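Local coordinates for protein leucyl-trna synthetase (Plasmodium falciparum, PDB 5FOD) that probably charges tRNA(Leu) with leucine and deacylates mischarged tRNA, this construct being its editing domain, the target of anti-malarial benzoxaboroles, at residues Y251-E255 with E256-N260. The protein carries 1 engineered substitution. Residues are numbered along the deposited sequence; the frame is centred on the assembly and turned at random.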
ATOM      1  N   TYR A 251     -14.500  -9.124   9.073  1.00 35.49           N
ATOM      2  CA  TYR A 251     -13.210  -9.335   8.436  1.00 34.97           C
ATOM      3  C   TYR A 251     -12.365 -10.252   9.326  1.00 35.29           C
ATOM      4  O   TYR A 251     -12.714 -10.505  10.475  1.00 36.56           O
ATOM      5  CB  TYR A 251     -12.506  -7.987   8.209  1.00 33.96           C
ATOM      6  CG  TYR A 251     -13.189  -7.030   7.246  1.00 31.88           C
ATOM      7  CD1 TYR A 251     -13.115  -7.232   5.855  1.00 31.56           C
ATOM      8  CD2 TYR A 251     -13.887  -5.903   7.719  1.00 30.45           C
ATOM      9  CE1 TYR A 251     -13.724  -6.357   4.974  1.00 31.24           C
ATOM     10  CE2 TYR A 251     -14.492  -5.025   6.847  1.00 31.05           C
ATOM     11  CZ  TYR A 251     -14.408  -5.262   5.485  1.00 33.22           C
ATOM     12  OH  TYR A 251     -15.023  -4.398   4.647  1.00 36.24           O
ATOM     13  N   ASN A 252     -11.226 -10.700   8.814  1.00 37.65           N
ATOM     14  CA  ASN A 252     -10.258 -11.443   9.612  1.00 40.99           C
ATOM     15  C   ASN A 252      -9.408 -10.509  10.483  1.00 38.58           C
ATOM     16  O   ASN A 252      -8.183 -10.461  10.355  1.00 42.35           O
ATOM     17  CB  ASN A 252      -9.374 -12.330   8.711  1.00 43.71           C
ATOM     18  CG  ASN A 252     -10.172 -13.431   8.023  1.00 46.91           C
ATOM     19  OD1 ASN A 252     -11.158 -13.936   8.551  1.00 49.37           O
ATOM     20  ND2 ASN A 252      -9.753 -13.794   6.836  1.00 48.19           N
ATOM     21  N   LEU A 253     -10.095  -9.778  11.355  1.00 36.82           N
ATOM     22  CA  LEU A 253      -9.498  -8.939  12.376  1.00 38.31           C
ATOM     23  C   LEU A 253      -9.879  -9.407  13.784  1.00 38.20           C
ATOM     24  O   LEU A 253     -10.988  -9.885  14.007  1.00 40.10           O
ATOM     25  CB  LEU A 253      -9.966  -7.485  12.215  1.00 36.74           C
ATOM     26  CG  LEU A 253      -9.405  -6.708  11.038  1.00 34.96           C
ATOM     27  CD1 LEU A 253     -10.085  -5.368  11.000  1.00 38.71           C
ATOM     28  CD2 LEU A 253      -7.893  -6.555  11.153  1.00 35.46           C
ATOM     29  N   LYS A 254      -8.950  -9.242  14.725  1.00 35.96           N
ATOM     30  CA  LYS A 254      -9.210  -9.450  16.120  1.00 37.75           C
ATOM     31  C   LYS A 254      -8.813  -8.159  16.761  1.00 35.62           C
ATOM     32  O   LYS A 254      -7.881  -7.514  16.303  1.00 29.84           O
ATOM     33  CB  LYS A 254      -8.394 -10.604  16.672  1.00 42.33           C
ATOM     34  CG  LYS A 254      -8.527 -11.913  15.905  1.00 46.13           C
ATOM     35  CD  LYS A 254      -7.428 -12.903  16.278  1.00 49.81           C
ATOM     36  CE  LYS A 254      -7.811 -14.336  15.904  1.00 54.03           C
ATOM     37  NZ  LYS A 254      -7.913 -14.549  14.427  1.00 56.18           N
ATOM     38  N   GLU A 255      -9.495  -7.800  17.829  1.00 34.88           N
ATOM     39  CA  GLU A 255      -9.396  -6.434  18.353  1.00 41.42           C
ATOM     40  C   GLU A 255      -8.035  -6.051  18.911  1.00 39.48           C
ATOM     41  O   GLU A 255      -7.747  -4.867  19.069  1.00 45.56           O
ATOM     42  CB  GLU A 255     -10.499  -6.164  19.364  1.00 49.22           C
ATOM     43  CG  GLU A 255     -10.307  -6.667  20.781  1.00 52.52           C
ATOM     44  CD  GLU A 255     -11.392  -6.082  21.676  1.00 60.18           C
ATOM     45  OE1 GLU A 255     -12.580  -6.474  21.502  1.00 64.48           O
ATOM     46  OE2 GLU A 255     -11.069  -5.196  22.509  1.00 56.34           O
ATOM     47  N   GLU A 256      -7.205  -7.044  19.199  1.00 41.01           N
ATOM     48  CA  GLU A 256      -5.840  -6.804  19.663  1.00 46.53           C
ATOM     49  C   GLU A 256      -4.868  -6.420  18.525  1.00 37.59           C
ATOM     50  O   GLU A 256      -3.724  -6.120  18.788  1.00 38.35           O
ATOM     51  CB  GLU A 256      -5.316  -8.006  20.492  1.00 48.42           C
ATOM     52  CG  GLU A 256      -4.798  -9.215  19.715  1.00 51.72           C
ATOM     53  CD  GLU A 256      -5.864 -10.231  19.307  1.00 61.75           C
ATOM     54  OE1 GLU A 256      -7.080  -9.993  19.531  1.00 65.89           O
ATOM     55  OE2 GLU A 256      -5.469 -11.286  18.748  1.00 61.22           O
ATOM     56  N   GLN A 257      -5.314  -6.502  17.274  1.00 32.40           N
ATOM     57  CA  GLN A 257      -4.571  -5.966  16.134  1.00 29.55           C
ATOM     58  C   GLN A 257      -4.844  -4.467  16.006  1.00 26.95           C
ATOM     59  O   GLN A 257      -4.158  -3.813  15.245  1.00 27.51           O
ATOM     60  CB  GLN A 257      -4.971  -6.646  14.806  1.00 30.55           C
ATOM     61  CG  GLN A 257      -4.565  -8.113  14.712  1.00 35.25           C
ATOM     62  CD  GLN A 257      -5.117  -8.797  13.468  1.00 36.37           C
ATOM     63  OE1 GLN A 257      -6.320  -8.840  13.272  1.00 39.91           O
ATOM     64  NE2 GLN A 257      -4.242  -9.294  12.613  1.00 37.57           N
ATOM     65  N   LEU A 258      -5.841  -3.946  16.714  1.00 27.07           N
ATOM     66  CA  LEU A 258      -6.287  -2.563  16.591  1.00 29.09           C
ATOM     67  C   LEU A 258      -5.621  -1.629  17.611  1.00 29.88           C
ATOM     68  O   LEU A 258      -6.133  -0.557  17.865  1.00 32.76           O
ATOM     69  CB  LEU A 258      -7.819  -2.458  16.693  1.00 29.52           C
ATOM     70  CG  LEU A 258      -8.618  -3.463  15.828  1.00 31.25           C
ATOM     71  CD1 LEU A 258     -10.115  -3.314  15.991  1.00 30.05           C
ATOM     72  CD2 LEU A 258      -8.256  -3.332  14.362  1.00 33.05           C
ATOM     73  N   LYS A 259      -4.455  -1.968  18.137  1.00 33.15           N
ATOM     74  CA  LYS A 259      -3.894  -1.160  19.230  1.00 34.11           C
ATOM     75  C   LYS A 259      -2.528  -0.564  18.937  1.00 32.19           C
ATOM     76  O   LYS A 259      -1.839  -0.158  19.846  1.00 27.80           O
ATOM     77  CB  LYS A 259      -3.913  -1.990  20.524  1.00 39.70           C
ATOM     78  CG  LYS A 259      -5.332  -2.357  20.979  1.00 42.08           C
ATOM     79  CD  LYS A 259      -5.500  -2.412  22.498  1.00 48.55           C
ATOM     80  CE  LYS A 259      -4.466  -3.300  23.170  1.00 53.20           C
ATOM     81  NZ  LYS A 259      -4.367  -4.663  22.561  1.00 60.08           N
ATOM     82  N   ASN A 260      -2.164  -0.485  17.648  1.00 32.97           N
ATOM     83  CA  ASN A 260      -0.898   0.087  17.199  1.00 26.86           C
ATOM     84  C   ASN A 260      -0.894   1.604  17.293  1.00 25.92           C
ATOM     85  O   ASN A 260      -1.709   2.257  16.627  1.00 22.92           O
ATOM     86  CB  ASN A 260      -0.578  -0.281  15.724  1.00 27.93           C
ATOM     87  CG  ASN A 260      -0.318  -1.773  15.493  1.00 29.40           C
ATOM     88  OD1 ASN A 260      -0.218  -2.586  16.434  1.00 29.86           O
ATOM     89  ND2 ASN A 260      -0.106  -2.125  14.222  1.00 26.44           N
TER
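Gln257 and Lys254 bond to each other twice, once through a side chain and once through the backbone, a compact example of how a residue can both make and brace a turn. The amide N of Gln257 reaches Lys254 O at 2.9 Å, closing a 3-10 turn in the loop after helix 244-250. In return, the backbone N of Lys254 gives its hydrogen to Gln257 OE1 at 3.0 Å, with an N-H...O angle of 158°. With CG of Gln257 beside its own backbone N (chi1 -68°), the extended chain crosses Leu253 at a slant and carries OE1 back to Lys254 N, which is tilted 23° from the amide's carbonyl plane; OE1 also sits 3.5 Å from Leu253 CD2. The amide's NE2 bonds weakly to Gly193 O, so both of its polar atoms are engaged. Leu258 N donates to Glu255 O at 3.2 Å, the next backbone bond along the turn. Leu258 CD2 meets Leu253 CD1 at 4.3 Å, a light apolar contact between two buried side chains. The exposed Glu256 folds back at chi2, bringing OE1 to 3.2 Å from Lys254 CB, whereas the charged ends do not meet. Glu255 OE2 forms a salt bridge with Lys244 NZ of the preceding helix. Tyr106 OH bonds to Gln257 O, and Arg241 NE to Leu258 O. The turn's polar atoms are thus satisfied partly from within, at Lys254 N, Lys254 O and Glu255 O, and partly by the surrounding fold.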